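Local coordinates for hemolysin activator protein CdiB (Acinetobacter baumannii ACICU, PDB 6WIL) that probably exports its partner toxin of contact-dependent growth inhibition across the outer membrane, as a two-partner secretion transporter of the Omp85 superfamily, at residues D250-V256 / S270-Q276; S519-L523 / A534-R538. All coordinates share one frame; numbering follows the deposited sequence.

Interaction 1. Residues D250-V256 / S270-Q276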
loop_
_atom_site.group_PDB
_atom_site.type_symbol
_atom_site.label_atom_id
_atom_site.label_comp_id
_atom_site.label_asym_id
_atom_site.label_seq_id
_atom_site.Cartn_x
_atom_site.Cartn_y
_atom_site.Cartn_z
ATOM N N ASP A 250 13.938 7.518 -7.173
ATOM C CA ASP A 250 12.755 7.422 -8.012
ATOM C C ASP A 250 12.684 6.062 -8.695
ATOM O O ASP A 250 13.671 5.333 -8.797
ATOM C CB ASP A 250 12.750 8.536 -9.059
ATOM C CG ASP A 250 14.101 8.710 -9.734
ATOM O OD1 ASP A 250 15.131 8.465 -9.069
ATOM O OD2 ASP A 250 14.133 9.097 -10.924
ATOM N N ILE A 251 11.488 5.724 -9.162
ATOM C CA ILE A 251 11.250 4.465 -9.858
ATOM C C ILE A 251 10.379 4.744 -11.071
ATOM O O ILE A 251 9.317 5.367 -10.955
ATOM C CB ILE A 251 10.599 3.416 -8.937
ATOM C CG1 ILE A 251 11.639 2.868 -7.959
ATOM C CG2 ILE A 251 9.985 2.289 -9.751
ATOM C CD1 ILE A 251 11.045 2.163 -6.780
ATOM N N LEU A 252 10.834 4.298 -12.235
ATOM C CA LEU A 252 10.111 4.456 -13.487
ATOM C C LEU A 252 9.701 3.080 -13.989
ATOM O O LEU A 252 10.543 2.186 -14.122
ATOM C CB LEU A 252 10.970 5.176 -14.527
ATOM C CG LEU A 252 10.389 5.314 -15.938
ATOM C CD1 LEU A 252 9.202 6.260 -15.951
ATOM C CD2 LEU A 252 11.463 5.781 -16.911
ATOM N N SER A 253 8.410 2.910 -14.253
ATOM C CA SER A 253 7.865 1.636 -14.695
ATOM C C SER A 253 7.181 1.814 -16.043
ATOM O O SER A 253 6.496 2.814 -16.278
ATOM C CB SER A 253 6.880 1.078 -13.665
ATOM O OG SER A 253 7.468 1.040 -12.374
ATOM N N LEU A 254 7.381 0.842 -16.930
ATOM C CA LEU A 254 6.785 0.846 -18.256
ATOM C C LEU A 254 6.158 -0.512 -18.521
ATOM O O LEU A 254 6.742 -1.548 -18.192
ATOM C CB LEU A 254 7.824 1.154 -19.336
ATOM C CG LEU A 254 8.776 2.323 -19.085
ATOM C CD1 LEU A 254 9.906 2.314 -20.103
ATOM C CD2 LEU A 254 8.026 3.640 -19.130
ATOM N N ASN A 255 4.968 -0.506 -19.115
ATOM C CA ASN A 255 4.281 -1.748 -19.442
ATOM C C ASN A 255 3.592 -1.611 -20.792
ATOM O O ASN A 255 2.919 -0.609 -21.049
ATOM C CB ASN A 255 3.262 -2.115 -18.357
ATOM C CG ASN A 255 2.878 -3.579 -18.396
ATOM O OD1 ASN A 255 3.515 -4.416 -17.752
ATOM N ND2 ASN A 255 1.835 -3.901 -19.157
ATOM N N VAL A 256 3.771 -2.613 -21.650
ATOM C CA VAL A 256 3.087 -2.693 -22.936
ATOM C C VAL A 256 2.375 -4.034 -23.005
ATOM O O VAL A 256 2.997 -5.084 -22.812
ATOM C CB VAL A 256 4.053 -2.532 -24.125
ATOM C CG1 VAL A 256 3.284 -2.592 -25.437
ATOM C CG2 VAL A 256 4.811 -1.223 -24.015
ATOM N N SER A 270 -2.026 -1.847 -25.115
ATOM C CA SER A 270 -2.040 -0.955 -23.960
ATOM C C SER A 270 -0.624 -0.541 -23.584
ATOM O O SER A 270 0.255 -1.394 -23.434
ATOM C CB SER A 270 -2.726 -1.628 -22.764
ATOM O OG SER A 270 -2.613 -0.837 -21.595
ATOM N N TYR A 271 -0.418 0.765 -23.418
ATOM C CA TYR A 271 0.850 1.341 -22.985
ATOM C C TYR A 271 0.643 2.031 -21.643
ATOM O O TYR A 271 -0.311 2.797 -21.481
ATOM C CB TYR A 271 1.380 2.335 -24.028
ATOM C CG TYR A 271 2.665 3.051 -23.654
ATOM C CD1 TYR A 271 2.655 4.143 -22.790
ATOM C CD2 TYR A 271 3.884 2.654 -24.188
ATOM C CE1 TYR A 271 3.823 4.801 -22.451
ATOM C CE2 TYR A 271 5.059 3.311 -23.858
ATOM C CZ TYR A 271 5.022 4.382 -22.990
ATOM O OH TYR A 271 6.185 5.036 -22.660
ATOM N N PHE A 272 1.544 1.775 -20.693
ATOM C CA PHE A 272 1.434 2.309 -19.338
ATOM C C PHE A 272 2.802 2.750 -18.841
ATOM O O PHE A 272 3.774 1.995 -18.932
ATOM C CB PHE A 272 0.844 1.263 -18.383
ATOM C CG PHE A 272 0.776 1.712 -16.949
ATOM C CD1 PHE A 272 -0.290 2.474 -16.497
ATOM C CD2 PHE A 272 1.770 1.358 -16.049
ATOM C CE1 PHE A 272 -0.360 2.881 -15.176
ATOM C CE2 PHE A 272 1.705 1.763 -14.727
ATOM C CZ PHE A 272 0.638 2.525 -14.289
ATOM N N ILE A 273 2.870 3.965 -18.303
ATOM C CA ILE A 273 4.099 4.512 -17.743
ATOM C C ILE A 273 3.794 5.074 -16.362
ATOM O O ILE A 273 2.785 5.760 -16.171
ATOM C CB ILE A 273 4.712 5.594 -18.655
ATOM C CG1 ILE A 273 5.805 6.370 -17.918
ATOM C CG2 ILE A 273 3.637 6.532 -19.166
ATOM C CD1 ILE A 273 6.509 7.392 -18.777
ATOM N N SER A 274 4.661 4.779 -15.400
ATOM C CA SER A 274 4.489 5.241 -14.030
ATOM C C SER A 274 5.816 5.771 -13.513
ATOM O O SER A 274 6.858 5.132 -13.694
ATOM C CB SER A 274 3.977 4.114 -13.130
ATOM O OG SER A 274 3.503 4.627 -11.898
ATOM N N TYR A 275 5.776 6.941 -12.882
ATOM C CA TYR A 275 6.941 7.530 -12.241
ATOM C C TYR A 275 6.592 7.880 -10.802
ATOM O O TYR A 275 5.505 8.393 -10.525
ATOM C CB TYR A 275 7.414 8.772 -12.990
ATOM C CG TYR A 275 8.710 9.356 -12.480
ATOM C CD1 TYR A 275 9.900 8.642 -12.572
ATOM C CD2 TYR A 275 8.751 10.630 -11.931
ATOM C CE1 TYR A 275 11.091 9.177 -12.120
ATOM C CE2 TYR A 275 9.939 11.174 -11.478
ATOM C CZ TYR A 275 11.104 10.443 -11.572
ATOM O OH TYR A 275 12.285 10.984 -11.115
ATOM N N GLN A 276 7.522 7.604 -9.890
ATOM C CA GLN A 276 7.270 7.762 -8.464
ATOM C C GLN A 276 8.568 8.130 -7.767
ATOM O O GLN A 276 9.578 7.444 -7.946
ATOM C CB GLN A 276 6.702 6.468 -7.870
ATOM C CG GLN A 276 5.721 6.673 -6.734
ATOM C CD GLN A 276 5.231 5.361 -6.154
ATOM O OE1 GLN A 276 5.390 4.301 -6.761
ATOM N NE2 GLN A 276 4.640 5.424 -4.968
HETATM O O HOH W 1 -0.160 -1.733 -20.112
#
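The Y275 ring carries D250 OD2 at its edge, in plane, and L252 CB also lies near its edge. The two strands are neighbours in the antiparallel 16-stranded transmembrane barrel and belong to one beta hairpin. Y275 OH donates to D250 OD2 at 2.6 Å. The hydroxyl meets the oxygen 40° out of the carboxylate plane, and carboxylate and ring stand 85° apart. With CG anti to the backbone N (chi1 -174°), the ring leans across to the facing segment, where its OH reaches D250. D250 is also held from the preceding turn: OD1 accepts from L248 N and OD2 from F246 N.

Y271 approaches V256 obliquely, its CD2 4.0 Å from V256 CG2. Between these pairs, L254 CD2 lies 3.7 Å from I273 CG1, the two side chains running side by side. L252, two residues before L254 on the same face, brings CD1 to the same I273 CG1. These apolar groups share one face with Y271 and Y275. Six backbone bonds join the strands; S253 N to S274 O is nearly straight.

On the other face, F272 has N255 CB set obliquely to its ring and packs on L18 and L21 of helix 8-27. N255 ND2 bonds to N237 OD1. S270 OG bonds to Q14 NE2 of the same helix. N255 ND2 also donates to water 1 at 3.1 Å, and that water lies 3.0 Å from S270 OG.

Interaction 2. Residues S519-L523 / A534-R538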
loop_
_atom_site.group_PDB
_atom_site.type_symbol
_atom_site.label_atom_id
_atom_site.label_comp_id
_atom_site.label_asym_id
_atom_site.label_seq_id
_atom_site.Cartn_x
_atom_site.Cartn_y
_atom_site.Cartn_z
ATOM N N SER A 519 -15.114 -20.945 -7.737
ATOM C CA SER A 519 -14.046 -21.611 -7.012
ATOM C C SER A 519 -12.923 -21.951 -7.979
ATOM O O SER A 519 -13.156 -22.202 -9.164
ATOM C CB SER A 519 -14.540 -22.878 -6.304
ATOM O OG SER A 519 -13.572 -23.349 -5.382
ATOM N N VAL A 520 -11.698 -21.958 -7.458
ATOM C CA VAL A 520 -10.496 -22.133 -8.264
ATOM C C VAL A 520 -9.528 -23.040 -7.518
ATOM O O VAL A 520 -9.363 -22.922 -6.299
ATOM C CB VAL A 520 -9.845 -20.771 -8.594
ATOM C CG1 VAL A 520 -8.359 -20.924 -8.883
ATOM C CG2 VAL A 520 -10.544 -20.131 -9.777
ATOM N N LEU A 521 -8.897 -23.956 -8.252
ATOM C CA LEU A 521 -7.833 -24.805 -7.731
ATOM C C LEU A 521 -6.660 -24.751 -8.699
ATOM O O LEU A 521 -6.845 -24.925 -9.908
ATOM C CB LEU A 521 -8.315 -26.248 -7.551
ATOM C CG LEU A 521 -7.315 -27.248 -6.964
ATOM C CD1 LEU A 521 -7.031 -26.942 -5.502
ATOM C CD2 LEU A 521 -7.818 -28.673 -7.134
ATOM N N GLY A 522 -5.462 -24.503 -8.176
ATOM C CA GLY A 522 -4.316 -24.363 -9.043
ATOM C C GLY A 522 -3.003 -24.489 -8.302
ATOM O O GLY A 522 -2.962 -24.838 -7.122
ATOM N N LEU A 523 -1.920 -24.192 -9.024
ATOM C CA LEU A 523 -0.572 -24.295 -8.483
ATOM C C LEU A 523 0.297 -23.189 -9.065
ATOM O O LEU A 523 0.006 -22.636 -10.129
ATOM C CB LEU A 523 0.057 -25.664 -8.778
ATOM C CG LEU A 523 0.565 -25.903 -10.203
ATOM C CD1 LEU A 523 1.486 -27.109 -10.231
ATOM C CD2 LEU A 523 -0.581 -26.086 -11.194
ATOM N N ALA A 534 -0.964 -21.753 -12.934
ATOM C CA ALA A 534 -2.004 -22.463 -13.660
ATOM C C ALA A 534 -3.147 -22.789 -12.714
ATOM O O ALA A 534 -2.919 -23.212 -11.578
ATOM C CB ALA A 534 -1.464 -23.750 -14.292
ATOM N N PHE A 535 -4.375 -22.590 -13.185
ATOM C CA PHE A 535 -5.543 -22.905 -12.379
ATOM C C PHE A 535 -6.658 -23.418 -13.273
ATOM O O PHE A 535 -6.772 -23.029 -14.439
ATOM C CB PHE A 535 -6.035 -21.688 -11.581
ATOM C CG PHE A 535 -6.664 -20.613 -12.428
ATOM C CD1 PHE A 535 -5.894 -19.595 -12.963
ATOM C CD2 PHE A 535 -8.030 -20.613 -12.677
ATOM C CE1 PHE A 535 -6.468 -18.603 -13.735
ATOM C CE2 PHE A 535 -8.609 -19.627 -13.453
ATOM C CZ PHE A 535 -7.827 -18.621 -13.982
ATOM N N THR A 536 -7.478 -24.296 -12.711
ATOM C CA THR A 536 -8.747 -24.686 -13.305
ATOM C C THR A 536 -9.857 -24.368 -12.313
ATOM O O THR A 536 -9.716 -24.613 -11.110
ATOM C CB THR A 536 -8.765 -26.172 -13.681
ATOM O OG1 THR A 536 -10.109 -26.578 -13.963
ATOM C CG2 THR A 536 -8.198 -27.023 -12.555
ATOM N N GLY A 537 -10.952 -23.797 -12.814
ATOM C CA GLY A 537 -12.023 -23.333 -11.958
ATOM C C GLY A 537 -13.383 -23.583 -12.579
ATOM O O GLY A 537 -13.495 -24.075 -13.703
ATOM N N ARG A 538 -14.417 -23.233 -11.817
ATOM C CA ARG A 538 -15.790 -23.358 -12.282
ATOM C C ARG A 538 -16.664 -22.402 -11.485
ATOM O O ARG A 538 -16.336 -22.037 -10.352
ATOM C CB ARG A 538 -16.307 -24.795 -12.143
ATOM C CG ARG A 538 -16.739 -25.171 -10.731
ATOM C CD ARG A 538 -17.323 -26.573 -10.679
ATOM N NE ARG A 538 -18.134 -26.871 -11.857
ATOM C CZ ARG A 538 -19.401 -26.499 -12.012
ATOM N NH1 ARG A 538 -20.055 -26.819 -13.123
ATOM N NH2 ARG A 538 -20.014 -25.805 -11.062
#
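V520 and F535 make the main side-chain contact between the two segments. V520 CG1 lies 3.6 Å from F535 CB and 3.8 Å from F535 CD2. The other methyl, CG2, sits 3.9 Å from the same CD2, so both branches of the valine meet the CD2 atom of the ring. The side chains meet at a slant. F535 CG is placed between its backbone N and carbonyl carbon (chi1 70°), which brings the ring over towards V520.

G522 pairs with F535, and G537 pairs with V520. Both are non-hydrogen-bonded pairs, and the backbones come close there: G522 CA is 3.8 Å from F535 CA. The two glycines have no side chain on the face that carries V520 and F535.

On the opposite face, L523 CD2 rests 4.0 Å from A534 CB. T536 CG2 lies 3.6 Å from L521 O. Six backbone hydrogen bonds link S519 with R538, L521 with T536, and L523 with A534, two to each pair. L521 N to T536 O is close to straight, at 171°.

Further out, each strand has another barrel neighbour. V520 and G522 bond through their backbones to A498 and Y496 of strand 493-505. F535 and G537 bond to G553 and V551 of strand 550-559. Y496 also touches the side chains of both V520 and F535. S519 OG donates to A498 O. Across the two segments, the polar bonds are all between backbone groups, while the side chains meet through carbon atoms. Cohesion here thus rests on the backbone ladder and apolar packing.

Interaction 1 and interaction 2 lie in two hairpins of the same antiparallel barrel sheet. Interaction 1 joins strands 251-261 and 266-279, the third and fourth in order. Interaction 2 joins strands 515-526 and 530-541, the fourteenth and fifteenth. They come in series along the chain, the first closing well before the second opens. Their centres are 30 Å apart, and their nearest atoms are about 18 Å apart without touching. Because the sheet closes on itself, strands 217-228, 232-243 and 550-559 connect the two hairpins by the shorter way round. Helix 8-27 packs against interaction 1. Both contacts therefore form parts of the wall of one closed barrel, which probably spans the outer membrane.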